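Local coordinates for uncharacterized protein SP1917 (Streptococcus pneumoniae, PDB 3C9P) that is of unknown function but belongs to the DUF2200 family of bacterial proteins and folds as a compact, mostly helical single chain, at residues Thr42-Glu45 with Val46-Leu50; Leu92-Glu95 with Ile96-Asp100; Ala19-Ala22 with Lys23-Lys27. All coordinates share one frame; numbering follows the deposited sequence. Where two conformers were deposited one is given.

Contact 1: Thr42-Glu45 with Val46-Leu50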
loop_
_atom_site.group_PDB
_atom_site.type_symbol
_atom_site.label_atom_id
_atom_site.label_comp_id
_atom_site.label_asym_id
_atom_site.label_seq_id
_atom_site.Cartn_x
_atom_site.Cartn_y
_atom_site.Cartn_z
ATOM N N THR A 42 -3.520 -0.212 -6.640
ATOM C CA THR A 42 -4.700 0.643 -6.673
ATOM C C THR A 42 -5.161 1.036 -8.080
ATOM O O THR A 42 -6.307 1.424 -8.256
ATOM C CB THR A 42 -4.420 1.940 -5.900
ATOM O OG1 THR A 42 -3.343 2.603 -6.547
ATOM C CG2 THR A 42 -4.039 1.646 -4.425
ATOM N N GLY A 43 -4.282 0.965 -9.073
ATOM C CA GLY A 43 -4.610 1.459 -10.412
ATOM C C GLY A 43 -4.305 2.944 -10.624
ATOM O O GLY A 43 -4.393 3.433 -11.743
ATOM N N TYR A 44 -3.964 3.670 -9.558
ATOM C CA TYR A 44 -3.468 5.056 -9.681
ATOM C C TYR A 44 -2.158 5.046 -10.465
ATOM O O TYR A 44 -1.334 4.145 -10.255
ATOM C CB TYR A 44 -3.126 5.610 -8.305
ATOM C CG TYR A 44 -4.284 6.125 -7.484
ATOM C CD1 TYR A 44 -5.080 7.179 -7.926
ATOM C CD2 TYR A 44 -4.529 5.598 -6.215
ATOM C CE1 TYR A 44 -6.142 7.673 -7.115
ATOM C CE2 TYR A 44 -5.557 6.073 -5.418
ATOM C CZ TYR A 44 -6.367 7.103 -5.875
ATOM O OH TYR A 44 -7.359 7.577 -5.036
ATOM N N GLU A 45 -1.976 6.034 -11.346
ATOM C CA GLU A 45 -0.683 6.275 -12.011
ATOM C C GLU A 45 0.270 6.792 -10.941
ATOM O O GLU A 45 -0.170 7.403 -9.987
ATOM C CB GLU A 45 -0.805 7.318 -13.131
ATOM C CG GLU A 45 -1.663 6.896 -14.340
ATOM C CD GLU A 45 -1.268 5.541 -14.945
ATOM O OE1 GLU A 45 -0.059 5.285 -15.137
ATOM O OE2 GLU A 45 -2.178 4.711 -15.224
ATOM N N VAL A 46 1.561 6.500 -11.058
ATOM C CA VAL A 46 2.524 7.040 -10.099
ATOM C C VAL A 46 2.357 8.558 -9.981
ATOM O O VAL A 46 2.416 9.104 -8.870
ATOM C CB VAL A 46 3.970 6.675 -10.507
ATOM C CG1 VAL A 46 5.021 7.518 -9.706
ATOM C CG2 VAL A 46 4.167 5.183 -10.320
ATOM N N SER A 47 2.106 9.233 -11.107
ATOM C CA SER A 47 1.966 10.691 -11.075
ATOM C C SER A 47 0.739 11.112 -10.266
ATOM O O SER A 47 0.759 12.180 -9.649
ATOM C CB SER A 47 1.908 11.315 -12.475
ATOM O OG SER A 47 0.844 10.739 -13.236
ATOM N N ASP A 48 -0.318 10.282 -10.303
ATOM C CA ASP A 48 -1.515 10.471 -9.470
ATOM C C ASP A 48 -1.167 10.385 -7.985
ATOM O O ASP A 48 -1.580 11.222 -7.172
ATOM C CB ASP A 48 -2.554 9.387 -9.780
ATOM C CG ASP A 48 -3.190 9.545 -11.151
ATOM O OD1 ASP A 48 -3.184 10.663 -11.686
ATOM O OD2 ASP A 48 -3.723 8.531 -11.667
ATOM N N VAL A 49 -0.416 9.356 -7.625
ATOM C CA VAL A 49 -0.002 9.179 -6.223
ATOM C C VAL A 49 0.789 10.410 -5.738
ATOM O O VAL A 49 0.488 10.987 -4.676
ATOM C CB VAL A 49 0.830 7.906 -6.053
ATOM C CG1 VAL A 49 1.336 7.769 -4.602
ATOM C CG2 VAL A 49 0.010 6.640 -6.497
ATOM N N LEU A 50 1.758 10.847 -6.548
ATOM C CA LEU A 50 2.571 12.011 -6.212
ATOM C C LEU A 50 1.758 13.301 -6.139
ATOM O O LEU A 50 2.021 14.149 -5.290
ATOM C CB LEU A 50 3.740 12.153 -7.215
ATOM C CG LEU A 50 4.764 11.015 -7.132
ATOM C CD1 LEU A 50 5.898 11.282 -8.074
ATOM C CD2 LEU A 50 5.293 10.807 -5.701
HETATM O O HOH W 1 2.226 5.297 -13.456
#

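Contact 2: Leu92-Glu95 with Ile96-Asp100. With EDO (1,2-ethanediol), chain B.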
loop_
_atom_site.group_PDB
_atom_site.type_symbol
_atom_site.label_atom_id
_atom_site.label_comp_id
_atom_site.label_asym_id
_atom_site.label_seq_id
_atom_site.Cartn_x
_atom_site.Cartn_y
_atom_site.Cartn_z
ATOM N N LEU A 92 -12.113 -1.625 3.454
ATOM C CA LEU A 92 -11.175 -0.522 3.273
ATOM C C LEU A 92 -9.882 -0.830 4.017
ATOM O O LEU A 92 -8.805 -0.696 3.445
ATOM C CB LEU A 92 -11.763 0.813 3.735
ATOM C CG LEU A 92 -10.859 2.051 3.578
ATOM C CD1 LEU A 92 -10.448 2.266 2.121
ATOM C CD2 LEU A 92 -11.603 3.297 4.096
HETATM N N MSE A 93 -9.986 -1.234 5.285
HETATM C CA MSE A 93 -8.803 -1.632 6.041
HETATM C C MSE A 93 -8.064 -2.791 5.320
HETATM O O MSE A 93 -6.839 -2.888 5.372
HETATM C CB MSE A 93 -9.179 -2.045 7.460
HETATM C CG MSE A 93 -7.976 -2.280 8.414
HETATM SE SE MSE A 93 -6.834 -0.665 8.574
HETATM C CE MSE A 93 -7.891 0.292 9.904
ATOM N N GLN A 94 -8.811 -3.689 4.686
ATOM C CA GLN A 94 -8.174 -4.824 4.033
ATOM C C GLN A 94 -7.243 -4.379 2.891
ATOM O O GLN A 94 -6.134 -4.896 2.791
ATOM C CB GLN A 94 -9.211 -5.872 3.611
ATOM C CG GLN A 94 -8.630 -7.148 3.083
ATOM C CD GLN A 94 -9.702 -8.171 2.715
ATOM O OE1 GLN A 94 -10.567 -7.915 1.876
ATOM N NE2 GLN A 94 -9.635 -9.336 3.331
ATOM N N GLU A 95 -7.665 -3.410 2.071
ATOM C CA GLU A 95 -6.821 -2.858 0.985
ATOM C C GLU A 95 -5.612 -2.121 1.560
ATOM O O GLU A 95 -4.507 -2.212 1.028
ATOM C CB GLU A 95 -7.616 -1.904 0.067
ATOM C CG GLU A 95 -8.899 -2.506 -0.581
ATOM C CD GLU A 95 -8.652 -3.766 -1.424
ATOM O OE1 GLU A 95 -7.507 -4.254 -1.490
ATOM O OE2 GLU A 95 -9.625 -4.266 -2.036
ATOM N N ILE A 96 -5.836 -1.389 2.649
ATOM C CA ILE A 96 -4.770 -0.645 3.324
ATOM C C ILE A 96 -3.702 -1.627 3.816
ATOM O O ILE A 96 -2.501 -1.387 3.649
ATOM C CB ILE A 96 -5.335 0.199 4.490
ATOM C CG1 ILE A 96 -6.063 1.436 3.922
ATOM C CG2 ILE A 96 -4.239 0.568 5.535
ATOM C CD1 ILE A 96 -6.863 2.316 4.971
ATOM N N ARG A 97 -4.144 -2.726 4.421
ATOM C CA ARG A 97 -3.215 -3.717 4.960
ATOM C C ARG A 97 -2.522 -4.481 3.844
ATOM O O ARG A 97 -1.386 -4.893 4.017
ATOM C CB ARG A 97 -3.907 -4.670 5.932
ATOM C CG ARG A 97 -4.348 -3.993 7.248
ATOM C CD ARG A 97 -3.114 -3.486 8.022
ATOM N NE ARG A 97 -3.474 -2.962 9.336
ATOM C CZ ARG A 97 -3.247 -1.718 9.750
ATOM N NH1 ARG A 97 -2.662 -0.838 8.962
ATOM N NH2 ARG A 97 -3.604 -1.359 10.973
ATOM N N ARG A 98 -3.179 -4.648 2.698
ATOM C CA ARG A 98 -2.478 -5.252 1.544
ATOM C C ARG A 98 -1.328 -4.352 1.086
ATOM O O ARG A 98 -0.225 -4.851 0.805
ATOM C CB ARG A 98 -3.432 -5.541 0.381
ATOM C CG ARG A 98 -4.371 -6.694 0.631
ATOM C CD ARG A 98 -5.410 -6.804 -0.471
ATOM N NE ARG A 98 -6.234 -7.996 -0.258
ATOM C CZ ARG A 98 -7.529 -8.105 -0.521
ATOM N NH1 ARG A 98 -8.226 -7.082 -1.002
ATOM N NH2 ARG A 98 -8.135 -9.259 -0.293
ATOM N N LEU A 99 -1.549 -3.037 1.049
ATOM C CA LEU A 99 -0.394 -2.133 0.782
ATOM C C LEU A 99 0.725 -2.256 1.833
ATOM O O LEU A 99 1.928 -2.294 1.495
ATOM C CB LEU A 99 -0.812 -0.664 0.588
ATOM C CG LEU A 99 0.368 0.268 0.231
ATOM C CD1 LEU A 99 1.037 -0.143 -1.077
ATOM C CD2 LEU A 99 -0.076 1.736 0.190
ATOM N N ASP A 100 0.340 -2.345 3.102
ATOM C CA ASP A 100 1.342 -2.507 4.166
ATOM C C ASP A 100 2.194 -3.746 3.941
ATOM O O ASP A 100 3.404 -3.716 4.223
ATOM C CB ASP A 100 0.724 -2.581 5.552
ATOM C CG ASP A 100 0.154 -1.235 6.030
ATOM O OD1 ASP A 100 0.735 -0.157 5.777
ATOM O OD2 ASP A 100 -0.887 -1.266 6.700
HETATM C C1 EDO B . -1.163 1.733 7.883
HETATM O O1 EDO B . -0.066 1.449 8.751
HETATM C C2 EDO B . -0.777 2.906 7.003
HETATM O O2 EDO B . 0.645 3.035 7.009
HETATM O O HOH W 2 -10.822 -9.933 -0.264
#

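Contact 3: Ala19-Ala22 with Lys23-Lys27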
loop_
_atom_site.group_PDB
_atom_site.type_symbol
_atom_site.label_atom_id
_atom_site.label_comp_id
_atom_site.label_asym_id
_atom_site.label_seq_id
_atom_site.Cartn_x
_atom_site.Cartn_y
_atom_site.Cartn_z
ATOM N N ALA A 19 5.403 8.409 5.674
ATOM C CA ALA A 19 5.901 7.482 6.702
ATOM C C ALA A 19 6.188 6.079 6.159
ATOM O O ALA A 19 7.138 5.439 6.611
ATOM C CB ALA A 19 4.913 7.417 7.890
ATOM N N LEU A 20 5.365 5.583 5.221
ATOM C CA LEU A 20 5.651 4.303 4.529
ATOM C C LEU A 20 7.004 4.370 3.818
ATOM O O LEU A 20 7.859 3.484 3.955
ATOM C CB LEU A 20 4.582 3.974 3.466
ATOM C CG LEU A 20 3.151 3.526 3.767
ATOM C CD1 LEU A 20 2.440 3.265 2.452
ATOM C CD2 LEU A 20 3.106 2.293 4.657
ATOM N N ILE A 21 7.193 5.444 3.059
ATOM C CA ILE A 21 8.460 5.691 2.363
ATOM C C ILE A 21 9.639 5.748 3.334
ATOM O O ILE A 21 10.689 5.155 3.079
ATOM C CB ILE A 21 8.381 6.969 1.502
ATOM C CG1 ILE A 21 7.475 6.699 0.289
ATOM C CG2 ILE A 21 9.799 7.410 1.033
ATOM C CD1 ILE A 21 6.979 7.905 -0.382
ATOM N N ALA A 22 9.462 6.439 4.451
ATOM C CA ALA A 22 10.540 6.552 5.431
ATOM C C ALA A 22 10.961 5.178 5.958
ATOM O O ALA A 22 12.140 4.954 6.135
ATOM C CB ALA A 22 10.148 7.471 6.572
ATOM N N LYS A 23 9.986 4.296 6.233
ATOM C CA LYS A 23 10.252 2.917 6.655
ATOM C C LYS A 23 11.133 2.213 5.635
ATOM O O LYS A 23 12.124 1.567 5.990
ATOM C CB LYS A 23 8.932 2.139 6.798
ATOM C CG LYS A 23 8.080 2.573 7.972
ATOM C CD LYS A 23 6.602 2.309 7.731
ATOM C CE LYS A 23 5.740 2.999 8.792
ATOM N NZ LYS A 23 4.343 3.202 8.296
ATOM N N VAL A 24 10.765 2.332 4.356
ATOM C CA VAL A 24 11.533 1.661 3.314
ATOM C C VAL A 24 12.929 2.273 3.154
ATOM O O VAL A 24 13.927 1.551 3.029
ATOM C CB VAL A 24 10.759 1.647 1.981
ATOM C CG1 VAL A 24 11.627 1.092 0.854
ATOM C CG2 VAL A 24 9.485 0.807 2.141
ATOM N N GLU A 25 13.020 3.595 3.183
ATOM C CA GLU A 25 14.339 4.239 3.042
ATOM C C GLU A 25 15.260 3.926 4.195
ATOM O O GLU A 25 16.467 3.753 3.985
ATOM C CB GLU A 25 14.197 5.744 2.831
ATOM C CG GLU A 25 13.612 6.053 1.437
ATOM C CD GLU A 25 13.725 7.534 1.065
ATOM O OE1 GLU A 25 13.931 8.362 1.962
ATOM O OE2 GLU A 25 13.627 7.865 -0.129
ATOM N N ARG A 26 14.710 3.854 5.412
ATOM C CA ARG A 26 15.494 3.477 6.608
ATOM C C ARG A 26 16.130 2.094 6.487
ATOM O O ARG A 26 17.163 1.795 7.130
ATOM C CB ARG A 26 14.617 3.552 7.879
ATOM C CG ARG A 26 14.461 5.005 8.397
ATOM C CD ARG A 26 13.942 5.068 9.836
ATOM N NE ARG A 26 12.665 4.360 9.973
ATOM C CZ ARG A 26 11.470 4.939 9.860
ATOM N NH1 ARG A 26 11.374 6.247 9.622
ATOM N NH2 ARG A 26 10.368 4.205 9.999
ATOM N N LYS A 27 15.518 1.255 5.659
ATOM C CA LYS A 27 16.046 -0.093 5.402
ATOM C C LYS A 27 16.755 -0.218 4.063
ATOM O O LYS A 27 16.939 -1.335 3.552
ATOM C CB LYS A 27 14.935 -1.141 5.527
ATOM C CG LYS A 27 14.224 -1.133 6.881
ATOM C CD LYS A 27 15.243 -1.292 8.007
ATOM C CE LYS A 27 14.583 -1.362 9.379
ATOM N NZ LYS A 27 15.675 -1.460 10.442
HETATM O O HOH W 3 7.894 5.644 9.231
#

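Contact 1: Thr42-Glu45 with Val46-Leu50
Asp48 and Glu45 lie side by side at the start of helix 46-52, their side chains pointing the same way and their carboxylate planes 75° apart. Glu45 occupies the N-cap position, yet its backbone does the gripping. Its N donates to Asp48 OD2 at 3.1 Å, reaching that oxygen from above the carboxylate plane: one half of a capping box. With CG set beside its own backbone N (chi1 -70°), Asp48 turns its carboxylate back over the first turn to receive this bond. Glu45 O in turn accepts from Val49 N at 3.1 Å, the first full helical bond, and more weakly from Asp48 N. The Glu45 side chain bends at chi2, bringing OE1 2.8 Å from a water.

Tyr44 crosses Asp48 at about a right angle, ring and carboxylate planes 77° apart, and its CD1 comes within 3.8 Å of Asp48 CB. Its CB rests against Val49 CG2, also at 3.8 Å. The ring stacks with that of Phe62, whose O is hydrogen-bonded to Tyr44 OH. Upstream, Tyr44 N bonds to Thr42 OG1 in an ST turn, and Gly43, with positive phi, takes the chain out of helix 31-42.

Asp48 thus holds a backbone N-H ahead of the helix, while the water links the N-H of Val46 to Glu45 OE1; both negative groups would probably be favoured by the helix N-terminal dipole.

Contact 2: Leu92-Glu95 with Ile96-Asp100
Glu95 and Arg98, three residues apart on the helix, pair in a salt bridge: Arg98 NH1 meets Glu95 OE1 at 3.0 Å. The oxygen lies in the guanidinium plane, whereas NH1 approaches it from above the carboxylate plane, the two planes being 52° apart. A second i to i+3 bridge ties Arg97 NH1 to Asp100 OD2 at 2.9 Å, beside a bound ethanediol.

Stacking involves the same arginines. The Gln94 amide lies over one face of the Arg98 guanidinium, their planes 25° apart, and a water links Gln94 OE1 to Arg98 NH2. Selenomethionine Met93, bent at chi2 and chi3, runs beside Arg97, leans toward it and sets its selenium over the guanidinium centre, SE to CZ 3.9 Å.

Apolar contacts are few: Ile96 sets CD1 4.2 Å from Leu92 CG and CG2 near Met93 SE. Four i to i+4 backbone bonds, from Ile96 N to Leu92 O through Leu99 N to Glu95 O, hold the frame.

Around helix 91-107, Glu95 OE2 also bridges to Arg73, Gln94 NE2 is hydrogen-bonded to Ile85 O just past strand 83-84, and Arg97 NH2 to Ala3 O; Leu92 packs on helix 59-64, Leu99 on helices 13-26, 31-42 and 59-64.

Contact 3: Ala19-Ala22 with Lys23-Lys27
Four consecutive i to i+4 hydrogen bonds, from Lys23 N to Ala19 O through Arg26 N to Ala22 O, run through the last turns of helix 13-26; that between Glu25 N and Ile21 O is the shortest at 2.8 Å. This is an amphipathic alpha-helix in a mostly helical fold, and its two sides carry different chemistry.

On the inner side, Leu20 and Val24 are buried against helix 91-107, Leu20 on Leu99 and Asp100, Val24 on Val103 and Leu106. Ile21 faces helix 31-42, touching Ala31 and His35. Besides the backbone bond, Val24 sets its CG2 branch 3.6 Å from Leu20 O.

One turn apart, Ile21 and Glu25 lie side by side and point the same way. Ile21 CG2 reaches the carboxylate carbon, CD, of Glu25 at 3.9 Å, an apolar branch laid alongside a charged end. The Glu25 side chain also touches Ala31 of helix 31-42.

In one of its two modelled conformers, Lys23 runs extended beyond CG and travels back along the helix. Its CG then passes 3.3 Å from Ala19 O, and its CD and CE follow the same carbonyl, so that the methylene chain shields one side of it. NZ finishes near Leu20 CD2, at 3.9 Å, where the two side chains cross at a slant, but with two conformers its position is uncertain.

Arg26 also turns back, its chain bent at chi3 (-56°), which lays the guanidinium over Ala22. Ala22 O lies over one guanidinium face, offset toward the rim, and NH1 is 3.5 Å from Ala22 CB. At the edge of the group a water accepts from Arg26 NH2 at 3.0 Å and donates to Ala19 O at 2.7 Å.

In the fold
Contact 2 is buried, its centre about 6 Å from that of the chain; contact 1 lies at the surface and contact 3 is partly buried. Contacts 2 and 3 meet directly where helices 91-107 and 13-26 pack: Leu99 CD2 is 3.7 Å from Leu20 CD1. Contact 1 touches neither, but its Val49 packs on Phe13 and Tyr17 of helix 13-26, so it shares that helix with contact 3. Chemistry follows position. Inside, arginines are paired with carboxylates and stacked on neighbouring side chains; at the helix start of 46-50, a carboxylate and water meet backbone N-H groups; along 19-27, long charged chains lie over backbone carbonyls.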